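Local structure of HicB3 antitoxin (Yersinia pestis, 4P78) at residues Pro4-Lys9 against Asp15-Asp20; Asp22-Ala27 against Ala43-Ala48; Asp33-Ala38 against Gly80-Asp85. The protein is the antitoxin of a HicA3-HicB3 toxin-antitoxin pair, binding the HicA3 toxin and probably holding it inactive. All coordinates share one frame; numbering follows the deposited sequence.

Contact 1 (Pro4-Lys9 against Asp15-Asp20)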
ATOM      1  N   PRO A   4       6.819   3.869  -0.866  1.00 25.71           N
ATOM      2  CA  PRO A   4       5.730   3.419   0.005  1.00 24.26           C
ATOM      3  C   PRO A   4       5.383   4.483   1.025  1.00 24.78           C
ATOM      4  O   PRO A   4       6.295   5.165   1.514  1.00 22.89           O
ATOM      5  CB  PRO A   4       6.309   2.194   0.700  1.00 22.01           C
ATOM      6  CG  PRO A   4       7.809   2.438   0.697  1.00 25.87           C
ATOM      7  CD  PRO A   4       8.107   3.218  -0.551  1.00 24.83           C
ATOM      8  N   ILE A   5       4.096   4.630   1.324  1.00 21.33           N
ATOM      9  CA  ILE A   5       3.656   5.416   2.475  1.00 21.03           C
ATOM     10  C   ILE A   5       2.722   4.564   3.325  1.00 20.87           C
ATOM     11  O   ILE A   5       2.048   3.672   2.810  1.00 23.96           O
ATOM     12  CB  ILE A   5       2.944   6.727   2.058  1.00 22.58           C
ATOM     13  CG1 ILE A   5       1.796   6.442   1.090  1.00 21.83           C
ATOM     14  CG2 ILE A   5       3.951   7.732   1.446  1.00 22.26           C
ATOM     15  CD1 ILE A   5       0.914   7.658   0.814  1.00 23.77           C
ATOM     16  N   PHE A   6       2.716   4.804   4.631  1.00 20.49           N
ATOM     17  CA  PHE A   6       1.762   4.163   5.531  1.00 21.07           C
ATOM     18  C   PHE A   6       0.725   5.217   5.859  1.00 23.59           C
ATOM     19  O   PHE A   6       1.089   6.301   6.317  1.00 22.49           O
ATOM     20  CB  PHE A   6       2.421   3.661   6.831  1.00 21.82           C
ATOM     21  CG  PHE A   6       3.281   2.442   6.673  1.00 18.64           C
ATOM     22  CD1 PHE A   6       3.441   1.824   5.443  1.00 19.51           C
ATOM     23  CD2 PHE A   6       3.919   1.899   7.774  1.00 21.16           C
ATOM     24  CE1 PHE A   6       4.230   0.703   5.323  1.00 22.08           C
ATOM     25  CE2 PHE A   6       4.705   0.771   7.657  1.00 20.46           C
ATOM     26  CZ  PHE A   6       4.857   0.174   6.432  1.00 20.21           C
ATOM     27  N   ILE A   7      -0.559   4.942   5.618  1.00 23.31           N
ATOM     28  CA  ILE A   7      -1.555   5.934   5.971  1.00 22.11           C
ATOM     29  C   ILE A   7      -2.667   5.395   6.870  1.00 27.77           C
ATOM     30  O   ILE A   7      -2.971   4.199   6.892  1.00 27.56           O
ATOM     31  CB  ILE A   7      -2.190   6.583   4.722  1.00 23.69           C
ATOM     32  CG1 ILE A   7      -3.101   5.622   3.988  1.00 28.86           C
ATOM     33  CG2 ILE A   7      -1.121   7.134   3.787  1.00 27.46           C
ATOM     34  CD1 ILE A   7      -3.799   6.271   2.818  1.00 33.50           C
ATOM     35  N   PHE A   8      -3.272   6.325   7.598  1.00 23.83           N
ATOM     36  CA  PHE A   8      -4.209   6.026   8.665  1.00 25.08           C
ATOM     37  C   PHE A   8      -5.380   6.977   8.557  1.00 26.43           C
ATOM     38  O   PHE A   8      -5.202   8.157   8.242  1.00 26.22           O
ATOM     39  CB  PHE A   8      -3.535   6.162  10.032  1.00 22.07           C
ATOM     40  CG  PHE A   8      -2.306   5.336  10.174  1.00 27.28           C
ATOM     41  CD1 PHE A   8      -2.371   4.062  10.716  1.00 26.07           C
ATOM     42  CD2 PHE A   8      -1.078   5.819   9.743  1.00 23.89           C
ATOM     43  CE1 PHE A   8      -1.226   3.294  10.841  1.00 25.31           C
ATOM     44  CE2 PHE A   8       0.056   5.046   9.857  1.00 21.98           C
ATOM     45  CZ  PHE A   8      -0.023   3.778  10.405  1.00 22.37           C
ATOM     46  N   LYS A   9      -6.578   6.469   8.808  1.00 29.44           N
ATOM     47  CA  LYS A   9      -7.783   7.292   8.736  1.00 32.66           C
ATOM     48  C   LYS A   9      -7.851   8.327   9.864  1.00 31.26           C
ATOM     49  O   LYS A   9      -7.572   8.009  11.014  1.00 32.63           O
ATOM     50  CB  LYS A   9      -9.021   6.403   8.773  1.00 32.76           C
ATOM     51  CG  LYS A   9      -9.937   6.590   7.588  1.00 39.47           C
ATOM     52  CD  LYS A   9     -10.545   7.960   7.606  1.00 40.75           C
ATOM     53  CE  LYS A   9     -11.072   8.360   6.235  1.00 40.80           C
ATOM     54  NZ  LYS A   9     -11.401   9.815   6.211  1.00 43.16           N
ATOM     55  N   ASP A  15      -3.772  10.641   7.428  1.00 24.44           N
ATOM     56  CA  ASP A  15      -2.386  11.066   7.578  1.00 24.30           C
ATOM     57  C   ASP A  15      -1.484   9.844   7.595  1.00 22.70           C
ATOM     58  O   ASP A  15      -1.970   8.708   7.552  1.00 24.60           O
ATOM     59  CB  ASP A  15      -2.204  11.930   8.834  1.00 22.06           C
ATOM     60  CG  ASP A  15      -2.588  11.212  10.123  1.00 27.32           C
ATOM     61  OD1 ASP A  15      -2.939  11.910  11.094  1.00 27.30           O
ATOM     62  OD2 ASP A  15      -2.519   9.964  10.194  1.00 26.46           O
ATOM     63  N   GLY A  16      -0.175  10.068   7.632  1.00 20.88           N
ATOM     64  CA  GLY A  16       0.756   8.969   7.742  1.00 20.32           C
ATOM     65  C   GLY A  16       2.190   9.416   7.587  1.00 22.31           C
ATOM     66  O   GLY A  16       2.509  10.577   7.822  1.00 20.58           O
ATOM     67  N   TYR A  17       3.048   8.488   7.182  1.00 21.75           N
ATOM     68  CA  TYR A  17       4.482   8.745   7.098  1.00 24.26           C
ATOM     69  C   TYR A  17       5.116   7.814   6.073  1.00 22.97           C
ATOM     70  O   TYR A  17       4.484   6.847   5.631  1.00 20.32           O
ATOM     71  CB  TYR A  17       5.146   8.566   8.474  1.00 20.00           C
ATOM     72  CG  TYR A  17       4.768   7.264   9.162  1.00 21.48           C
ATOM     73  CD1 TYR A  17       5.479   6.087   8.913  1.00 20.98           C
ATOM     74  CD2 TYR A  17       3.699   7.210  10.060  1.00 20.31           C
ATOM     75  CE1 TYR A  17       5.135   4.893   9.534  1.00 21.32           C
ATOM     76  CE2 TYR A  17       3.342   6.020  10.678  1.00 20.08           C
ATOM     77  CZ  TYR A  17       4.064   4.866  10.411  1.00 21.59           C
ATOM     78  OH  TYR A  17       3.720   3.686  11.033  1.00 21.75           O
ATOM     79  N   PHE A  18       6.343   8.134   5.675  1.00 20.06           N
ATOM     80  CA  PHE A  18       7.160   7.238   4.867  1.00 22.87           C
ATOM     81  C   PHE A  18       7.820   6.232   5.794  1.00 22.48           C
ATOM     82  O   PHE A  18       8.601   6.622   6.665  1.00 21.63           O
ATOM     83  CB  PHE A  18       8.240   8.011   4.095  1.00 21.39           C
ATOM     84  CG  PHE A  18       7.704   8.946   3.029  1.00 24.28           C
ATOM     85  CD1 PHE A  18       7.571   8.522   1.711  1.00 22.36           C
ATOM     86  CD2 PHE A  18       7.371  10.252   3.336  1.00 23.00           C
ATOM     87  CE1 PHE A  18       7.114   9.380   0.730  1.00 21.21           C
ATOM     88  CE2 PHE A  18       6.905  11.113   2.355  1.00 23.53           C
ATOM     89  CZ  PHE A  18       6.780  10.675   1.051  1.00 24.67           C
ATOM     90  N   PRO A  19       7.520   4.938   5.624  1.00 24.38           N
ATOM     91  CA  PRO A  19       8.158   3.956   6.513  1.00 21.52           C
ATOM     92  C   PRO A  19       9.684   3.896   6.337  1.00 21.82           C
ATOM     93  O   PRO A  19      10.375   3.466   7.249  1.00 25.20           O
ATOM     94  CB  PRO A  19       7.502   2.628   6.093  1.00 23.28           C
ATOM     95  CG  PRO A  19       7.117   2.847   4.655  1.00 23.72           C
ATOM     96  CD  PRO A  19       6.655   4.292   4.620  1.00 23.02           C
ATOM     97  N   ASP A  20      10.201   4.327   5.194  1.00 20.89           N
ATOM     98  CA  ASP A  20      11.652   4.347   4.995  1.00 24.14           C
ATOM     99  C   ASP A  20      12.295   5.674   5.416  1.00 28.73           C
ATOM    100  O   ASP A  20      13.522   5.823   5.393  1.00 26.72           O
ATOM    101  CB  ASP A  20      11.996   4.076   3.537  1.00 22.64           C
ATOM    102  CG  ASP A  20      11.480   2.723   3.067  1.00 32.00           C
ATOM    103  OD1 ASP A  20      11.932   1.692   3.597  1.00 34.37           O
ATOM    104  OD2 ASP A  20      10.602   2.703   2.189  1.00 30.44           O
TER
HETATM  105  O   HOH W   1       8.976   5.186   2.492  1.00 21.39           O
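Phe6 and Tyr17 are partners in a hydrogen-bonded pair of an antiparallel beta hairpin, and their side chains rise on the same face of the sheet together with those of Phe8 and Asp15. Four backbone bonds join the strands: Phe6 N reaches Tyr17 O at 2.9 Å in a nearly straight bond (172° at the hydrogen), Tyr17 N returns to Phe6 O, and Phe8 and Asp15 repeat the exchange. Between the two pairs lies the non-hydrogen-bonded couple Ile7 and Gly16, where the missing side chain lets Gly16 CA approach Phe6 O to 3.0 Å.

The three rings form an aromatic cluster. Tyr17 CG sits between its backbone N and carbonyl carbon (chi1 49°), which leans the ring across the hairpin toward strand 4-9; there its CE2 meets Phe8 CE2 at 3.5 Å and its CE1 meets Phe6 CD2 at 3.7 Å. The Phe6 and Tyr17 planes are inclined at 61°, whereas those of Phe8 and Tyr17 are closer to parallel but slid apart. Phe6 turns a face to Pro19, whose CB stands 3.7 Å from the ring centroid. On the other side of the sheet, Ile5 CG2 lies 3.6 Å from Phe18 CE1, over the face of that ring. A water fastens the open end, donating to Pro4 O and Asp20 OD2 and accepting from Asp20 N; Tyr66 OH also binds Asp20 OD2.

Helix 70-75 packs on the aromatic face through Leu72 and Arg71, while Ser50 of the HicA3 toxin chain bonds Asp15 OD2. Backbone bonds from Gly16 to Phe26 and from Ile5 to Gly80 put strands 25-28 and 78-83 on either side of the hairpin, which thus forms the middle of the four-stranded sheet.

Contact 2 (Asp22-Ala27 against Ala43-Ala48); sequences DGCFFA and AVHIEA
The imidazole of His45 extends from helix 31-52 toward the segment Asp22-Ala27 with its CG opposite the backbone N (chi1 -176°), and Cys24 answers with its SG likewise anti to its own N (chi1 -172°), lying alongside the root of the histidine. The two side chains meet as a CH-pi contact: Cys24 CB stands over the centre of the His45 ring, 3.8 Å from the centroid and only 12° off the ring normal. The sulfur is displaced from that axis and touches the stem instead, Cys24 SG lying 3.7 Å from His45 CB. Farther along the ring, His45 CE1 comes within 3.6 Å of Gly23 C. A water in the plane of the imidazole, at its edge, donates to Asp22 O at 2.9 Å and pairs with His45 NE2 at 3.3 Å.

The other ring nitrogen, ND1, is hydrogen-bonded to Thr41 OG1 of the HicA3 toxin chain, and Gly23 and Phe25 make backbone hydrogen bonds to the toxin chain as well. One imidazole therefore has an apolar contact on its face and polar partners at both nitrogens, which would restrain its rotation and puts this helix-to-loop contact beside the toxin.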
ATOM      1  N   ASP A  22      12.249   7.964   8.515  1.00 26.65           N
ATOM      2  CA  ASP A  22      11.904   8.253   9.903  1.00 29.15           C
ATOM      3  C   ASP A  22      11.693   9.739  10.116  1.00 26.90           C
ATOM      4  O   ASP A  22      12.594  10.533   9.850  1.00 25.64           O
ATOM      5  CB  ASP A  22      13.006   7.778  10.861  1.00 35.61           C
ATOM      6  CG  ASP A  22      12.962   6.285  11.124  1.00 43.43           C
ATOM      7  OD1 ASP A  22      11.898   5.640  10.939  1.00 37.53           O
ATOM      8  OD2 ASP A  22      14.011   5.759  11.539  1.00 45.08           O
ATOM      9  N   GLY A  23      10.511  10.094  10.606  1.00 26.05           N
ATOM     10  CA  GLY A  23      10.198  11.463  10.982  1.00 23.87           C
ATOM     11  C   GLY A  23       9.475  12.245   9.906  1.00 22.01           C
ATOM     12  O   GLY A  23       9.088  13.398  10.118  1.00 21.50           O
ATOM     13  N   CYS A  24       9.280  11.637   8.740  1.00 20.28           N
ATOM     14  CA  CYS A  24       8.651  12.377   7.648  1.00 19.82           C
ATOM     15  C   CYS A  24       7.151  12.102   7.590  1.00 23.67           C
ATOM     16  O   CYS A  24       6.727  11.069   7.043  1.00 19.83           O
ATOM     17  CB  CYS A  24       9.305  12.017   6.317  1.00 21.27           C
ATOM     18  SG  CYS A  24       8.762  13.058   4.939  1.00 25.15           S
ATOM     19  N   PHE A  25       6.360  13.030   8.136  1.00 20.91           N
ATOM     20  CA  PHE A  25       4.905  12.875   8.231  1.00 22.01           C
ATOM     21  C   PHE A  25       4.162  13.794   7.255  1.00 24.19           C
ATOM     22  O   PHE A  25       4.706  14.780   6.773  1.00 22.55           O
ATOM     23  CB  PHE A  25       4.416  13.161   9.661  1.00 20.55           C
ATOM     24  CG  PHE A  25       5.036  12.274  10.720  1.00 23.52           C
ATOM     25  CD1 PHE A  25       4.463  11.053  11.046  1.00 21.33           C
ATOM     26  CD2 PHE A  25       6.172  12.685  11.417  1.00 22.18           C
ATOM     27  CE1 PHE A  25       5.025  10.243  12.032  1.00 22.75           C
ATOM     28  CE2 PHE A  25       6.729  11.887  12.396  1.00 21.24           C
ATOM     29  CZ  PHE A  25       6.158  10.670  12.711  1.00 20.66           C
ATOM     30  N   PHE A  26       2.906  13.468   6.983  1.00 20.19           N
ATOM     31  CA  PHE A  26       2.113  14.200   6.000  1.00 23.91           C
ATOM     32  C   PHE A  26       0.649  13.912   6.256  1.00 23.35           C
ATOM     33  O   PHE A  26       0.328  13.013   7.031  1.00 22.99           O
ATOM     34  CB  PHE A  26       2.488  13.795   4.574  1.00 23.24           C
ATOM     35  CG  PHE A  26       2.483  12.305   4.365  1.00 25.32           C
ATOM     36  CD1 PHE A  26       1.294  11.623   4.192  1.00 22.18           C
ATOM     37  CD2 PHE A  26       3.662  11.590   4.384  1.00 22.49           C
ATOM     38  CE1 PHE A  26       1.284  10.248   4.029  1.00 28.31           C
ATOM     39  CE2 PHE A  26       3.659  10.225   4.207  1.00 22.96           C
ATOM     40  CZ  PHE A  26       2.467   9.554   4.037  1.00 22.68           C
ATOM     41  N   ALA A  27      -0.236  14.652   5.593  1.00 23.57           N
ATOM     42  CA  ALA A  27      -1.675  14.496   5.805  1.00 24.68           C
ATOM     43  C   ALA A  27      -2.421  15.091   4.629  1.00 28.08           C
ATOM     44  O   ALA A  27      -1.869  15.898   3.887  1.00 27.06           O
ATOM     45  CB  ALA A  27      -2.122  15.167   7.118  1.00 20.70           C
ATOM     46  N   ALA A  43      10.327  16.480   0.269  1.00 28.11           N
ATOM     47  CA  ALA A  43      11.327  17.443  -0.187  1.00 29.99           C
ATOM     48  C   ALA A  43      11.846  18.274   0.982  1.00 31.26           C
ATOM     49  O   ALA A  43      13.048  18.435   1.161  1.00 27.91           O
ATOM     50  CB  ALA A  43      10.753  18.335  -1.264  1.00 32.70           C
ATOM     51  N   VAL A  44      10.923  18.776   1.793  1.00 29.35           N
ATOM     52  CA  VAL A  44      11.283  19.575   2.959  1.00 27.74           C
ATOM     53  C   VAL A  44      12.159  18.773   3.931  1.00 23.43           C
ATOM     54  O   VAL A  44      13.114  19.295   4.507  1.00 24.53           O
ATOM     55  CB  VAL A  44       9.995  20.093   3.656  1.00 30.52           C
ATOM     56  CG1 VAL A  44      10.295  20.696   4.986  1.00 29.50           C
ATOM     57  CG2 VAL A  44       9.322  21.120   2.771  1.00 34.03           C
ATOM     58  N   HIS A  45      11.858  17.486   4.060  1.00 23.65           N
ATOM     59  CA  HIS A  45      12.519  16.627   5.033  1.00 23.94           C
ATOM     60  C   HIS A  45      13.938  16.234   4.602  1.00 24.43           C
ATOM     61  O   HIS A  45      14.867  16.252   5.406  1.00 23.95           O
ATOM     62  CB  HIS A  45      11.660  15.376   5.277  1.00 24.13           C
ATOM     63  CG  HIS A  45      12.198  14.463   6.335  1.00 23.01           C
ATOM     64  ND1 HIS A  45      11.821  14.548   7.657  1.00 22.18           N
ATOM     65  CD2 HIS A  45      13.092  13.445   6.264  1.00 24.69           C
ATOM     66  CE1 HIS A  45      12.446  13.615   8.355  1.00 22.61           C
ATOM     67  NE2 HIS A  45      13.230  12.938   7.534  1.00 23.42           N
ATOM     68  N   ILE A  46      14.097  15.879   3.331  1.00 25.29           N
ATOM     69  CA  ILE A  46      15.404  15.513   2.797  1.00 27.06           C
ATOM     70  C   ILE A  46      16.377  16.692   2.887  1.00 26.12           C
ATOM     71  O   ILE A  46      17.534  16.536   3.268  1.00 24.16           O
ATOM     72  CB  ILE A  46      15.301  15.033   1.316  1.00 26.06           C
ATOM     73  CG1 ILE A  46      14.510  13.729   1.238  1.00 29.57           C
ATOM     74  CG2 ILE A  46      16.667  14.836   0.729  1.00 26.79           C
ATOM     75  CD1 ILE A  46      15.007  12.656   2.167  1.00 28.55           C
ATOM     76  N   GLU A  47      15.898  17.880   2.551  1.00 27.70           N
ATOM     77  CA  GLU A  47      16.749  19.063   2.597  1.00 28.95           C
ATOM     78  C   GLU A  47      17.178  19.390   4.029  1.00 28.27           C
ATOM     79  O   GLU A  47      18.312  19.838   4.260  1.00 28.28           O
ATOM     80  CB  GLU A  47      16.032  20.238   1.925  1.00 32.25           C
ATOM     81  CG  GLU A  47      16.103  20.072   0.395  1.00 47.13           C
ATOM     82  CD  GLU A  47      15.286  21.068  -0.399  1.00 56.20           C
ATOM     83  OE1 GLU A  47      14.470  21.801   0.202  1.00 56.56           O
ATOM     84  OE2 GLU A  47      15.460  21.107  -1.640  1.00 62.45           O
ATOM     85  N   ALA A  48      16.296  19.134   4.992  1.00 24.03           N
ATOM     86  CA  ALA A  48      16.653  19.312   6.392  1.00 23.52           C
ATOM     87  C   ALA A  48      17.730  18.306   6.822  1.00 24.83           C
ATOM     88  O   ALA A  48      18.677  18.680   7.515  1.00 25.98           O
ATOM     89  CB  ALA A  48      15.421  19.190   7.282  1.00 20.46           C
TER
HETATM   90  O   HOH W   2      14.896  10.180   8.041  1.00 35.82           O

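Contact 3 (Asp33-Ala38 against Gly80-Asp85)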
ATOM      1  N   ASP A  33      -4.850  14.569  -2.381  1.00 33.81           N
ATOM      2  CA  ASP A  33      -4.325  15.588  -1.478  1.00 35.46           C
ATOM      3  C   ASP A  33      -3.126  15.044  -0.698  1.00 35.19           C
ATOM      4  O   ASP A  33      -2.097  15.715  -0.560  1.00 32.39           O
ATOM      5  CB  ASP A  33      -5.421  16.063  -0.516  1.00 34.94           C
ATOM      6  CG  ASP A  33      -5.083  17.379   0.154  1.00 44.60           C
ATOM      7  OD1 ASP A  33      -4.288  18.154  -0.424  1.00 54.92           O
ATOM      8  OD2 ASP A  33      -5.629  17.654   1.249  1.00 46.07           O
ATOM      9  N   ILE A  34      -3.256  13.822  -0.195  1.00 31.03           N
ATOM     10  CA  ILE A  34      -2.223  13.299   0.671  1.00 36.67           C
ATOM     11  C   ILE A  34      -0.980  12.879  -0.139  1.00 33.48           C
ATOM     12  O   ILE A  34       0.131  12.899   0.388  1.00 27.93           O
ATOM     13  CB  ILE A  34      -2.746  12.135   1.552  1.00 36.27           C
ATOM     14  CG1 ILE A  34      -2.040  12.191   2.919  1.00 35.86           C
ATOM     15  CG2 ILE A  34      -2.557  10.800   0.873  1.00 35.24           C
ATOM     16  CD1 ILE A  34      -2.293  11.014   3.859  1.00 31.66           C
ATOM     17  N   SER A  35      -1.154  12.551  -1.422  1.00 31.10           N
ATOM     18  CA  SER A  35      -0.005  12.273  -2.277  1.00 30.32           C
ATOM     19  C   SER A  35       0.774  13.544  -2.584  1.00 33.13           C
ATOM     20  O   SER A  35       2.008  13.527  -2.633  1.00 31.32           O
ATOM     21  CB  SER A  35      -0.440  11.601  -3.571  1.00 37.07           C
ATOM     22  OG  SER A  35      -0.905  10.293  -3.286  1.00 43.63           O
ATOM     23  N   LYS A  36       0.062  14.649  -2.770  1.00 29.96           N
ATOM     24  CA  LYS A  36       0.723  15.929  -2.956  1.00 32.34           C
ATOM     25  C   LYS A  36       1.444  16.341  -1.687  1.00 29.85           C
ATOM     26  O   LYS A  36       2.561  16.840  -1.746  1.00 31.27           O
ATOM     27  CB  LYS A  36      -0.271  17.020  -3.352  1.00 33.96           C
ATOM     28  CG  LYS A  36       0.367  18.404  -3.521  1.00 38.94           C
ATOM     29  CD  LYS A  36       1.475  18.380  -4.572  1.00 44.95           C
ATOM     30  CE  LYS A  36       1.862  19.788  -5.043  1.00 50.17           C
ATOM     31  NZ  LYS A  36       3.033  20.377  -4.326  1.00 41.94           N
ATOM     32  N   ASN A  37       0.791  16.148  -0.545  1.00 26.66           N
ATOM     33  CA  ASN A  37       1.351  16.575   0.726  1.00 29.68           C
ATOM     34  C   ASN A  37       2.601  15.760   1.059  1.00 27.72           C
ATOM     35  O   ASN A  37       3.594  16.305   1.563  1.00 25.43           O
ATOM     36  CB  ASN A  37       0.314  16.449   1.839  1.00 31.48           C
ATOM     37  CG  ASN A  37       0.678  17.252   3.086  1.00 33.28           C
ATOM     38  OD1 ASN A  37       1.265  16.719   4.041  1.00 27.54           O
ATOM     39  ND2 ASN A  37       0.313  18.533   3.095  1.00 33.37           N
ATOM     40  N   ALA A  38       2.544  14.462   0.749  1.00 25.25           N
ATOM     41  CA  ALA A  38       3.665  13.548   0.956  1.00 26.51           C
ATOM     42  C   ALA A  38       4.896  13.953   0.149  1.00 28.05           C
ATOM     43  O   ALA A  38       6.018  13.899   0.663  1.00 28.14           O
ATOM     44  CB  ALA A  38       3.260  12.104   0.601  1.00 24.54           C
ATOM     45  N   GLY A  80       0.296   2.703   0.666  1.00 21.51           N
ATOM     46  CA  GLY A  80       0.058   3.433  -0.563  1.00 23.93           C
ATOM     47  C   GLY A  80       1.363   3.669  -1.300  1.00 22.75           C
ATOM     48  O   GLY A  80       2.425   3.293  -0.823  1.00 24.52           O
ATOM     49  N   PHE A  81       1.279   4.319  -2.456  1.00 24.61           N
ATOM     50  CA  PHE A  81       2.434   4.552  -3.307  1.00 24.14           C
ATOM     51  C   PHE A  81       2.405   5.977  -3.809  1.00 28.44           C
ATOM     52  O   PHE A  81       1.368   6.454  -4.280  1.00 30.16           O
ATOM     53  CB  PHE A  81       2.445   3.571  -4.496  1.00 26.49           C
ATOM     54  CG  PHE A  81       2.126   2.162  -4.106  1.00 26.74           C
ATOM     55  CD1 PHE A  81       0.809   1.726  -4.050  1.00 24.48           C
ATOM     56  CD2 PHE A  81       3.138   1.277  -3.758  1.00 27.26           C
ATOM     57  CE1 PHE A  81       0.505   0.431  -3.660  1.00 24.58           C
ATOM     58  CE2 PHE A  81       2.844  -0.025  -3.372  1.00 23.27           C
ATOM     59  CZ  PHE A  81       1.533  -0.451  -3.324  1.00 26.31           C
ATOM     60  N   VAL A  82       3.538   6.663  -3.696  1.00 25.99           N
ATOM     61  CA  VAL A  82       3.686   7.991  -4.284  1.00 31.85           C
ATOM     62  C   VAL A  82       4.902   8.022  -5.209  1.00 31.86           C
ATOM     63  O   VAL A  82       5.967   7.495  -4.873  1.00 32.83           O
ATOM     64  CB  VAL A  82       3.834   9.120  -3.208  1.00 32.50           C
ATOM     65  CG1 VAL A  82       2.497   9.498  -2.629  1.00 37.69           C
ATOM     66  CG2 VAL A  82       4.798   8.711  -2.110  1.00 32.82           C
ATOM     67  N   GLU A  83       4.719   8.629  -6.377  1.00 30.99           N
ATOM     68  CA  GLU A  83       5.806   8.911  -7.303  1.00 36.34           C
ATOM     69  C   GLU A  83       6.501  10.180  -6.840  1.00 39.53           C
ATOM     70  O   GLU A  83       5.854  11.205  -6.632  1.00 39.34           O
ATOM     71  CB  GLU A  83       5.295   9.086  -8.740  1.00 40.74           C
ATOM     72  CG  GLU A  83       5.774   8.033  -9.746  1.00 51.58           C
ATOM     73  CD  GLU A  83       7.272   8.102 -10.047  1.00 56.15           C
ATOM     74  OE1 GLU A  83       7.912   9.130  -9.724  1.00 60.51           O
ATOM     75  OE2 GLU A  83       7.813   7.123 -10.615  1.00 57.29           O
ATOM     76  N   ILE A  84       7.813  10.086  -6.653  1.00 41.35           N
ATOM     77  CA  ILE A  84       8.637  11.213  -6.238  1.00 43.86           C
ATOM     78  C   ILE A  84       9.833  11.316  -7.177  1.00 48.30           C
ATOM     79  O   ILE A  84      10.533  10.327  -7.402  1.00 43.69           O
ATOM     80  CB  ILE A  84       9.116  11.054  -4.781  1.00 43.08           C
ATOM     81  CG1 ILE A  84       7.948  11.249  -3.818  1.00 39.05           C
ATOM     82  CG2 ILE A  84      10.223  12.054  -4.462  1.00 46.30           C
ATOM     83  CD1 ILE A  84       8.254  10.820  -2.428  1.00 38.43           C
ATOM     84  N   ASP A  85      10.056  12.501  -7.740  1.00 52.33           N
ATOM     85  CA  ASP A  85      11.200  12.714  -8.623  1.00 60.80           C
ATOM     86  C   ASP A  85      12.163  13.739  -8.032  1.00 61.47           C
ATOM     87  O   ASP A  85      11.943  14.938  -8.170  1.00 68.63           O
ATOM     88  CB  ASP A  85      10.734  13.166 -10.007  1.00 66.58           C
ATOM     89  CG  ASP A  85      11.747  12.848 -11.095  1.00 74.60           C
ATOM     90  OD1 ASP A  85      12.948  12.691 -10.771  1.00 74.49           O
ATOM     91  OD2 ASP A  85      11.337  12.750 -12.273  1.00 75.80           O
TER
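The helix-on-sheet packing of this fold brings Ser35 and Ala38 of helix 31-52 against Val82 of strand 78-83, an outermost strand of the four-stranded antiparallel sheet within this chain. Val82 makes the connection. Its CB is directed toward the helix, with CG1 anti to the carbonyl carbon and beside the backbone N (chi1 -79°), and this single methyl does the touching. CG1 rests against Ser35 and, more loosely, Ala38, about one turn on: Val82 CG1 lies 3.6 Å from Ser35 OG, 3.7 Å from Ser35 CB and 4.2 Å from Ala38 CB. The short side chains of Ser35 and Ala38 allow the helix backbone to come near the strand, the CA atoms of Ser35 and Val82 being 6.0 Å apart.

The serine hydroxyl meets the methyl by van der Waals contact. The contact thus joins helix and strand through apolar packing, and the one polar atom at its centre, Ser35 OG, has its hydrogen-bond partner inside the helix, Phe31 O, one turn earlier.

Around this point Val82 also packs on Ile5 of strand 2-9 and on Phe18, and Ala38 reaches Phe18 and Phe26 of strand 25-28, so this turn of the helix touches residues of both outermost strands, 25-28 and 78-83. Asn37, nearer strand 25-28, bonds Ala27 N and also His28 and Asn24 of the HicA3 toxin chain, whereas Phe81, its CB directed away from the helix, packs on Phe81 of the second HicB3 subunit.

From the N terminus, contact 1 closes the first loop, a short hairpin between 4-9 and 15-20, before the chain moves on to strand 25-28. Contact 2 then opens at 22-27 and closes at 43-48 on helix 31-52; contact 3 opens inside that loop, at 33-38, and closes only at 80-85, so contacts 2 and 3 cross while contact 1 precedes both. The sheet unites them: the hairpin is flanked by the strands of the other two contacts, with Gly16 O 3.0 Å from Phe26 N on one side and Ile5 O 2.9 Å from Gly80 N on the other. Helix 31-52, used by contacts 2 and 3, joins the approach to strand 25-28 with strand 78-83.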